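Local coordinates for probable uracil-DNA glycosylase (Acanthamoeba polyphaga mimivirus, PDB 5X55), which is probably a uracil-DNA glycosylase, a member of the uracil-DNA glycosylase superfamily, at residues T99-F111 with V201-C215. Sequence-based numbering, arbitrary orientation.
Sequences TEYILIDANNYHF and VPYAMGCSFSVPLNC
L213 N donates to I104 O at 2.7 Å, and A106 N returns a bond to L213 O at 3.0 Å, so D105 and L213 form a single beta bridge. It ties the chain following helix 98-102 to the loop after strand 185-189 and before helix 219-230 in this UDG-superfamily fold. A type II turn, P212 to C215, brings N214 ND2 within 2.8 Å of D105 OD1. That oxygen also accepts from N107 N, closing an Asx turn; the two donors approach from opposite faces of the carboxylate plane, while N108 ND2 donates to D105 OD2, so three N-H groups should hold the carboxylate against rotation. I104 CG2 packs alongside P212 CB (3.6 Å), the two side chains running in the same sense, whereas those of I104 and M205 pass in opposite directions. M205 bends at chi3 (-80°), placing CE near I102 O. Y109, whose chi1 of -167° swings the ring away from its own backbone N, offers one face to V201 CG1, a CH-pi contact 3.5 Å from the centroid and 15° off the normal; F111 CD2 covers the other face. Two waters join Y109 OH to A204 O, and one of them also donates to P202 O at 2.7 Å.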
ATOM      1  N   THR A  99      -7.119 -13.879   8.198  1.00 28.34           N
ATOM      2  CA  THR A  99      -5.807 -14.481   7.988  1.00 31.43           C
ATOM      3  C   THR A  99      -5.707 -15.193   6.641  1.00 28.67           C
ATOM      4  O   THR A  99      -4.601 -15.344   6.104  1.00 28.39           O
ATOM      5  CB  THR A  99      -5.511 -15.427   9.146  1.00 29.89           C
ATOM      6  OG1 THR A  99      -5.475 -14.655  10.350  1.00 34.72           O
ATOM      7  CG2 THR A  99      -4.190 -16.118   8.980  1.00 29.24           C
ATOM      8  N   GLU A 100      -6.836 -15.618   6.071  1.00 24.30           N
ATOM      9  CA  GLU A 100      -6.773 -16.317   4.797  1.00 32.17           C
ATOM     10  C   GLU A 100      -6.424 -15.368   3.659  1.00 32.07           C
ATOM     11  O   GLU A 100      -5.782 -15.785   2.689  1.00 29.85           O
ATOM     12  CB  GLU A 100      -8.081 -17.050   4.532  1.00 35.03           C
ATOM     13  CG  GLU A 100      -8.166 -18.355   5.306  1.00 42.55           C
ATOM     14  CD  GLU A 100      -9.482 -19.085   5.106  1.00 43.21           C
ATOM     15  OE1 GLU A 100     -10.529 -18.561   5.533  1.00 41.68           O
ATOM     16  OE2 GLU A 100      -9.466 -20.182   4.510  1.00 50.18           O
ATOM     17  N   TYR A 101      -6.795 -14.089   3.782  1.00 28.68           N
ATOM     18  CA  TYR A 101      -6.453 -13.060   2.805  1.00 29.67           C
ATOM     19  C   TYR A 101      -5.094 -12.428   3.064  1.00 30.04           C
ATOM     20  O   TYR A 101      -4.384 -12.084   2.113  1.00 28.41           O
ATOM     21  CB  TYR A 101      -7.501 -11.940   2.800  1.00 31.32           C
ATOM     22  CG  TYR A 101      -8.896 -12.360   2.412  1.00 37.65           C
ATOM     23  CD1 TYR A 101      -9.259 -12.489   1.081  1.00 34.52           C
ATOM     24  CD2 TYR A 101      -9.862 -12.598   3.381  1.00 42.28           C
ATOM     25  CE1 TYR A 101     -10.533 -12.867   0.720  1.00 40.72           C
ATOM     26  CE2 TYR A 101     -11.147 -12.967   3.034  1.00 49.00           C
ATOM     27  CZ  TYR A 101     -11.481 -13.100   1.699  1.00 50.04           C
ATOM     28  OH  TYR A 101     -12.761 -13.479   1.352  1.00 51.54           O
ATOM     29  N   ILE A 102      -4.724 -12.210   4.324  1.00 28.53           N
ATOM     30  CA  ILE A 102      -3.549 -11.381   4.552  1.00 26.25           C
ATOM     31  C   ILE A 102      -2.323 -12.256   4.807  1.00 28.34           C
ATOM     32  O   ILE A 102      -1.198 -11.870   4.463  1.00 26.31           O
ATOM     33  CB  ILE A 102      -3.785 -10.358   5.688  1.00 25.40           C
ATOM     34  CG1 ILE A 102      -2.697  -9.283   5.666  1.00 28.40           C
ATOM     35  CG2 ILE A 102      -3.847 -11.009   7.054  1.00 23.29           C
ATOM     36  CD1 ILE A 102      -2.786  -8.354   4.472  1.00 25.29           C
ATOM     37  N   LEU A 103      -2.514 -13.442   5.381  1.00 22.38           N
ATOM     38  CA  LEU A 103      -1.389 -14.341   5.649  1.00 24.81           C
ATOM     39  C   LEU A 103      -1.362 -15.432   4.581  1.00 27.29           C
ATOM     40  O   LEU A 103      -1.846 -16.546   4.774  1.00 30.52           O
ATOM     41  CB  LEU A 103      -1.483 -14.925   7.052  1.00 25.26           C
ATOM     42  CG  LEU A 103      -0.244 -15.749   7.387  1.00 26.82           C
ATOM     43  CD1 LEU A 103       0.930 -14.812   7.549  1.00 25.71           C
ATOM     44  CD2 LEU A 103      -0.439 -16.611   8.621  1.00 25.70           C
ATOM     45  N   ILE A 104      -0.745 -15.108   3.448  1.00 23.48           N
ATOM     46  CA  ILE A 104      -0.853 -15.894   2.224  1.00 23.19           C
ATOM     47  C   ILE A 104       0.359 -16.804   2.067  1.00 22.22           C
ATOM     48  O   ILE A 104       1.505 -16.379   2.267  1.00 19.15           O
ATOM     49  CB  ILE A 104      -0.996 -14.953   1.014  1.00 26.43           C
ATOM     50  CG1 ILE A 104      -2.314 -14.204   1.082  1.00 23.98           C
ATOM     51  CG2 ILE A 104      -0.882 -15.709  -0.306  1.00 27.67           C
ATOM     52  CD1 ILE A 104      -2.376 -13.115   0.062  1.00 26.57           C
ATOM     53  N   ASP A 105       0.113 -18.046   1.667  1.00 20.63           N
ATOM     54  CA  ASP A 105       1.168 -19.011   1.377  1.00 22.17           C
ATOM     55  C   ASP A 105       1.201 -19.266  -0.126  1.00 25.24           C
ATOM     56  O   ASP A 105       0.204 -19.723  -0.705  1.00 23.36           O
ATOM     57  CB  ASP A 105       0.930 -20.308   2.146  1.00 24.38           C
ATOM     58  CG  ASP A 105       1.961 -21.383   1.837  1.00 26.06           C
ATOM     59  OD1 ASP A 105       3.042 -21.087   1.273  1.00 27.23           O
ATOM     60  OD2 ASP A 105       1.686 -22.547   2.189  1.00 32.19           O
ATOM     61  N   ALA A 106       2.341 -18.961  -0.759  1.00 22.47           N
ATOM     62  CA  ALA A 106       2.453 -19.176  -2.205  1.00 26.14           C
ATOM     63  C   ALA A 106       2.275 -20.649  -2.583  1.00 25.09           C
ATOM     64  O   ALA A 106       1.771 -20.948  -3.669  1.00 25.10           O
ATOM     65  CB  ALA A 106       3.790 -18.646  -2.721  1.00 22.32           C
ATOM     66  N   ASN A 107       2.662 -21.581  -1.703  1.00 24.59           N
ATOM     67  CA  ASN A 107       2.456 -23.002  -1.963  1.00 23.78           C
ATOM     68  C   ASN A 107       1.002 -23.442  -1.806  1.00 26.80           C
ATOM     69  O   ASN A 107       0.682 -24.576  -2.163  1.00 27.81           O
ATOM     70  CB  ASN A 107       3.320 -23.846  -1.031  1.00 27.94           C
ATOM     71  CG  ASN A 107       4.810 -23.606  -1.225  1.00 23.92           C
ATOM     72  OD1 ASN A 107       5.277 -23.333  -2.328  1.00 27.12           O
ATOM     73  ND2 ASN A 107       5.557 -23.698  -0.141  1.00 25.35           N
ATOM     74  N   ASN A 108       0.119 -22.592  -1.276  1.00 27.12           N
ATOM     75  CA  ASN A 108      -1.277 -22.954  -1.051  1.00 29.38           C
ATOM     76  C   ASN A 108      -2.170 -21.773  -1.444  1.00 31.49           C
ATOM     77  O   ASN A 108      -2.919 -21.200  -0.646  1.00 30.28           O
ATOM     78  CB  ASN A 108      -1.483 -23.395   0.395  1.00 28.13           C
ATOM     79  CG  ASN A 108      -0.959 -24.791   0.645  1.00 28.34           C
ATOM     80  OD1 ASN A 108      -1.684 -25.771   0.470  1.00 31.16           O
ATOM     81  ND2 ASN A 108       0.313 -24.895   1.027  1.00 20.95           N
ATOM     82  N   TYR A 109      -2.104 -21.438  -2.722  1.00 23.24           N
ATOM     83  CA  TYR A 109      -2.611 -20.185  -3.273  1.00 27.23           C
ATOM     84  C   TYR A 109      -3.811 -20.504  -4.158  1.00 24.27           C
ATOM     85  O   TYR A 109      -3.645 -20.991  -5.275  1.00 31.23           O
ATOM     86  CB  TYR A 109      -1.492 -19.510  -4.060  1.00 24.49           C
ATOM     87  CG  TYR A 109      -1.716 -18.069  -4.455  1.00 22.58           C
ATOM     88  CD1 TYR A 109      -2.318 -17.741  -5.667  1.00 20.30           C
ATOM     89  CD2 TYR A 109      -1.268 -17.037  -3.640  1.00 21.64           C
ATOM     90  CE1 TYR A 109      -2.498 -16.431  -6.034  1.00 22.05           C
ATOM     91  CE2 TYR A 109      -1.447 -15.718  -3.993  1.00 22.65           C
ATOM     92  CZ  TYR A 109      -2.059 -15.417  -5.192  1.00 23.75           C
ATOM     93  OH  TYR A 109      -2.225 -14.097  -5.545  1.00 22.22           O
ATOM     94  N   HIS A 110      -5.017 -20.217  -3.675  1.00 25.69           N
ATOM     95  CA  HIS A 110      -6.219 -20.621  -4.398  1.00 30.01           C
ATOM     96  C   HIS A 110      -7.090 -19.449  -4.819  1.00 33.16           C
ATOM     97  O   HIS A 110      -8.257 -19.648  -5.163  1.00 34.95           O
ATOM     98  CB  HIS A 110      -7.008 -21.622  -3.557  1.00 31.83           C
ATOM     99  CG  HIS A 110      -6.203 -22.828  -3.203  1.00 34.76           C
ATOM    100  ND1 HIS A 110      -5.703 -23.687  -4.160  1.00 34.16           N
ATOM    101  CD2 HIS A 110      -5.732 -23.273  -2.015  1.00 34.62           C
ATOM    102  CE1 HIS A 110      -4.997 -24.634  -3.573  1.00 30.36           C
ATOM    103  NE2 HIS A 110      -5.001 -24.409  -2.271  1.00 40.95           N
ATOM    104  N   PHE A 111      -6.534 -18.241  -4.852  1.00 27.54           N
ATOM    105  CA  PHE A 111      -7.308 -17.094  -5.288  1.00 27.60           C
ATOM    106  C   PHE A 111      -7.553 -17.170  -6.786  1.00 26.23           C
ATOM    107  O   PHE A 111      -6.692 -17.603  -7.552  1.00 24.02           O
ATOM    108  CB  PHE A 111      -6.581 -15.807  -4.903  1.00 24.81           C
ATOM    109  CG  PHE A 111      -6.263 -15.747  -3.448  1.00 32.77           C
ATOM    110  CD1 PHE A 111      -7.199 -15.282  -2.544  1.00 31.32           C
ATOM    111  CD2 PHE A 111      -5.052 -16.228  -2.967  1.00 29.46           C
ATOM    112  CE1 PHE A 111      -6.918 -15.261  -1.192  1.00 28.50           C
ATOM    113  CE2 PHE A 111      -4.776 -16.205  -1.619  1.00 28.78           C
ATOM    114  CZ  PHE A 111      -5.711 -15.720  -0.733  1.00 26.87           C
ATOM    115  N   VAL A 201       2.404 -17.796  -9.147  1.00 30.89           N
ATOM    116  CA  VAL A 201       1.819 -17.040  -8.041  1.00 29.76           C
ATOM    117  C   VAL A 201       2.374 -15.617  -8.084  1.00 25.11           C
ATOM    118  O   VAL A 201       3.590 -15.415  -7.970  1.00 22.53           O
ATOM    119  CB  VAL A 201       2.098 -17.694  -6.683  1.00 26.66           C
ATOM    120  CG1 VAL A 201       1.497 -16.846  -5.589  1.00 19.49           C
ATOM    121  CG2 VAL A 201       1.545 -19.128  -6.646  1.00 30.24           C
ATOM    122  N   PRO A 202       1.533 -14.607  -8.231  1.00 21.74           N
ATOM    123  CA  PRO A 202       2.043 -13.239  -8.243  1.00 22.90           C
ATOM    124  C   PRO A 202       2.637 -12.854  -6.896  1.00 22.43           C
ATOM    125  O   PRO A 202       2.216 -13.334  -5.837  1.00 20.25           O
ATOM    126  CB  PRO A 202       0.799 -12.406  -8.564  1.00 21.22           C
ATOM    127  CG  PRO A 202      -0.147 -13.352  -9.200  1.00 22.09           C
ATOM    128  CD  PRO A 202       0.083 -14.651  -8.480  1.00 21.42           C
ATOM    129  N   TYR A 203       3.657 -11.995  -6.950  1.00 19.84           N
ATOM    130  CA  TYR A 203       4.156 -11.355  -5.733  1.00 20.22           C
ATOM    131  C   TYR A 203       3.171 -10.326  -5.192  1.00 17.55           C
ATOM    132  O   TYR A 203       3.089 -10.136  -3.979  1.00 19.58           O
ATOM    133  CB  TYR A 203       5.500 -10.673  -5.995  1.00 23.98           C
ATOM    134  CG  TYR A 203       6.641 -11.607  -6.305  1.00 24.15           C
ATOM    135  CD1 TYR A 203       6.561 -12.962  -6.025  1.00 28.82           C
ATOM    136  CD2 TYR A 203       7.804 -11.125  -6.882  1.00 27.31           C
ATOM    137  CE1 TYR A 203       7.617 -13.815  -6.321  1.00 33.20           C
ATOM    138  CE2 TYR A 203       8.860 -11.959  -7.174  1.00 30.63           C
ATOM    139  CZ  TYR A 203       8.765 -13.301  -6.894  1.00 29.64           C
ATOM    140  OH  TYR A 203       9.830 -14.118  -7.192  1.00 40.03           O
ATOM    141  N   ALA A 204       2.425  -9.651  -6.063  1.00 17.89           N
ATOM    142  CA  ALA A 204       1.461  -8.653  -5.611  1.00 17.74           C
ATOM    143  C   ALA A 204       0.341  -9.313  -4.803  1.00 20.16           C
ATOM    144  O   ALA A 204      -0.244 -10.318  -5.232  1.00 18.09           O
ATOM    145  CB  ALA A 204       0.888  -7.902  -6.809  1.00 14.61           C
ATOM    146  N   MET A 205       0.057  -8.753  -3.619  1.00 15.99           N
ATOM    147  CA  MET A 205      -0.986  -9.281  -2.749  1.00 15.08           C
ATOM    148  C   MET A 205      -1.896  -8.180  -2.198  1.00 17.10           C
ATOM    149  O   MET A 205      -2.591  -8.394  -1.213  1.00 18.58           O
ATOM    150  CB  MET A 205      -0.366 -10.088  -1.603  1.00 16.34           C
ATOM    151  CG  MET A 205       0.585  -9.308  -0.693  1.00 15.86           C
ATOM    152  SD  MET A 205       1.031 -10.365   0.705  1.00 27.33           S
ATOM    153  CE  MET A 205      -0.432 -10.158   1.731  1.00 22.55           C
ATOM    154  N   GLY A 206      -1.939  -7.016  -2.837  1.00 17.33           N
ATOM    155  CA  GLY A 206      -2.867  -5.989  -2.424  1.00 17.24           C
ATOM    156  C   GLY A 206      -2.408  -5.167  -1.249  1.00 20.23           C
ATOM    157  O   GLY A 206      -3.221  -4.453  -0.657  1.00 22.92           O
ATOM    158  N   CYS A 207      -1.139  -5.280  -0.880  1.00 17.85           N
ATOM    159  CA  CYS A 207      -0.501  -4.493   0.161  1.00 19.80           C
ATOM    160  C   CYS A 207       0.792  -3.953  -0.406  1.00 19.65           C
ATOM    161  O   CYS A 207       1.480  -4.665  -1.146  1.00 22.90           O
ATOM    162  CB  CYS A 207      -0.168  -5.333   1.389  1.00 16.64           C
ATOM    163  SG  CYS A 207      -1.530  -6.243   1.964  1.00 35.59           S
ATOM    164  N   SER A 208       1.148  -2.728  -0.040  1.00 14.54           N
ATOM    165  CA  SER A 208       2.456  -2.241  -0.453  1.00 15.49           C
ATOM    166  C   SER A 208       3.552  -3.010   0.282  1.00 15.05           C
ATOM    167  O   SER A 208       3.387  -3.412   1.442  1.00 12.04           O
ATOM    168  CB  SER A 208       2.588  -0.724  -0.230  1.00 15.69           C
ATOM    169  OG  SER A 208       2.346  -0.330   1.105  1.00 14.13           O
ATOM    170  N   PHE A 209       4.634  -3.288  -0.449  1.00 13.78           N
ATOM    171  CA  PHE A 209       5.870  -3.908   0.025  1.00 17.44           C
ATOM    172  C   PHE A 209       5.755  -5.389   0.408  1.00 16.20           C
ATOM    173  O   PHE A 209       6.740  -6.117   0.291  1.00 18.98           O
ATOM    174  CB  PHE A 209       6.450  -3.074   1.169  1.00 14.80           C
ATOM    175  CG  PHE A 209       6.866  -1.702   0.723  1.00 18.87           C
ATOM    176  CD1 PHE A 209       8.056  -1.529   0.017  1.00 17.87           C
ATOM    177  CD2 PHE A 209       6.038  -0.597   0.937  1.00 14.40           C
ATOM    178  CE1 PHE A 209       8.441  -0.272  -0.432  1.00 18.78           C
ATOM    179  CE2 PHE A 209       6.409   0.660   0.472  1.00 17.41           C
ATOM    180  CZ  PHE A 209       7.614   0.824  -0.210  1.00 17.03           C
ATOM    181  N   SER A 210       4.575  -5.866   0.785  1.00 15.64           N
ATOM    182  CA  SER A 210       4.439  -7.235   1.261  1.00 17.03           C
ATOM    183  C   SER A 210       4.344  -8.246   0.112  1.00 17.36           C
ATOM    184  O   SER A 210       3.875  -7.933  -0.989  1.00 14.88           O
ATOM    185  CB  SER A 210       3.207  -7.350   2.164  1.00 15.55           C
ATOM    186  OG  SER A 210       3.066  -8.678   2.624  1.00 19.58           O
ATOM    187  N   VAL A 211       4.806  -9.469   0.383  1.00 18.79           N
ATOM    188  CA  VAL A 211       4.680 -10.608  -0.531  1.00 18.77           C
ATOM    189  C   VAL A 211       4.236 -11.838   0.255  1.00 22.87           C
ATOM    190  O   VAL A 211       4.465 -11.935   1.469  1.00 20.70           O
ATOM    191  CB  VAL A 211       6.006 -10.912  -1.275  1.00 18.63           C
ATOM    192  CG1 VAL A 211       6.378  -9.777  -2.228  1.00 17.54           C
ATOM    193  CG2 VAL A 211       7.143 -11.214  -0.298  1.00 19.16           C
ATOM    194  N   PRO A 212       3.620 -12.817  -0.428  1.00 23.82           N
ATOM    195  CA  PRO A 212       3.206 -14.051   0.253  1.00 19.16           C
ATOM    196  C   PRO A 212       4.377 -14.775   0.885  1.00 19.92           C
ATOM    197  O   PRO A 212       5.536 -14.610   0.485  1.00 21.51           O
ATOM    198  CB  PRO A 212       2.596 -14.895  -0.872  1.00 21.40           C
ATOM    199  CG  PRO A 212       2.147 -13.891  -1.883  1.00 18.48           C
ATOM    200  CD  PRO A 212       3.203 -12.817  -1.842  1.00 21.12           C
ATOM    201  N   LEU A 213       4.047 -15.592   1.886  1.00 17.73           N
ATOM    202  CA  LEU A 213       5.010 -16.529   2.453  1.00 21.20           C
ATOM    203  C   LEU A 213       5.566 -17.442   1.364  1.00 23.16           C
ATOM    204  O   LEU A 213       4.887 -17.748   0.384  1.00 20.65           O
ATOM    205  CB  LEU A 213       4.343 -17.376   3.537  1.00 22.44           C
ATOM    206  CG  LEU A 213       3.781 -16.632   4.746  1.00 24.23           C
ATOM    207  CD1 LEU A 213       2.868 -17.545   5.538  1.00 23.74           C
ATOM    208  CD2 LEU A 213       4.902 -16.104   5.619  1.00 24.66           C
ATOM    209  N   ASN A 214       6.810 -17.886   1.552  1.00 23.96           N
ATOM    210  CA  ASN A 214       7.497 -18.773   0.612  1.00 23.32           C
ATOM    211  C   ASN A 214       7.680 -18.125  -0.761  1.00 29.16           C
ATOM    212  O   ASN A 214       7.687 -18.813  -1.785  1.00 31.90           O
ATOM    213  CB  ASN A 214       6.768 -20.114   0.476  1.00 25.58           C
ATOM    214  CG  ASN A 214       6.817 -20.931   1.745  1.00 29.55           C
ATOM    215  OD1 ASN A 214       7.872 -21.055   2.374  1.00 30.14           O
ATOM    216  ND2 ASN A 214       5.675 -21.491   2.136  1.00 25.79           N
ATOM    217  N   CYS A 215       7.789 -16.800  -0.793  1.00 30.76           N
ATOM    218  CA  CYS A 215       8.281 -16.011  -1.919  1.00 26.38           C
ATOM    219  C   CYS A 215       9.611 -15.383  -1.535  1.00 30.73           C
ATOM    220  O   CYS A 215       9.902 -15.198  -0.348  1.00 27.58           O
ATOM    221  CB  CYS A 215       7.311 -14.881  -2.313  1.00 25.57           C
ATOM    222  SG  CYS A 215       5.736 -15.362  -3.055  1.00 35.56           S
TER
HETATM  223  O   HOH W   1      -2.495 -11.672  -6.628  1.00 16.75           O
HETATM  224  O   HOH W   2       0.116 -12.614  -4.339  1.00 17.84           O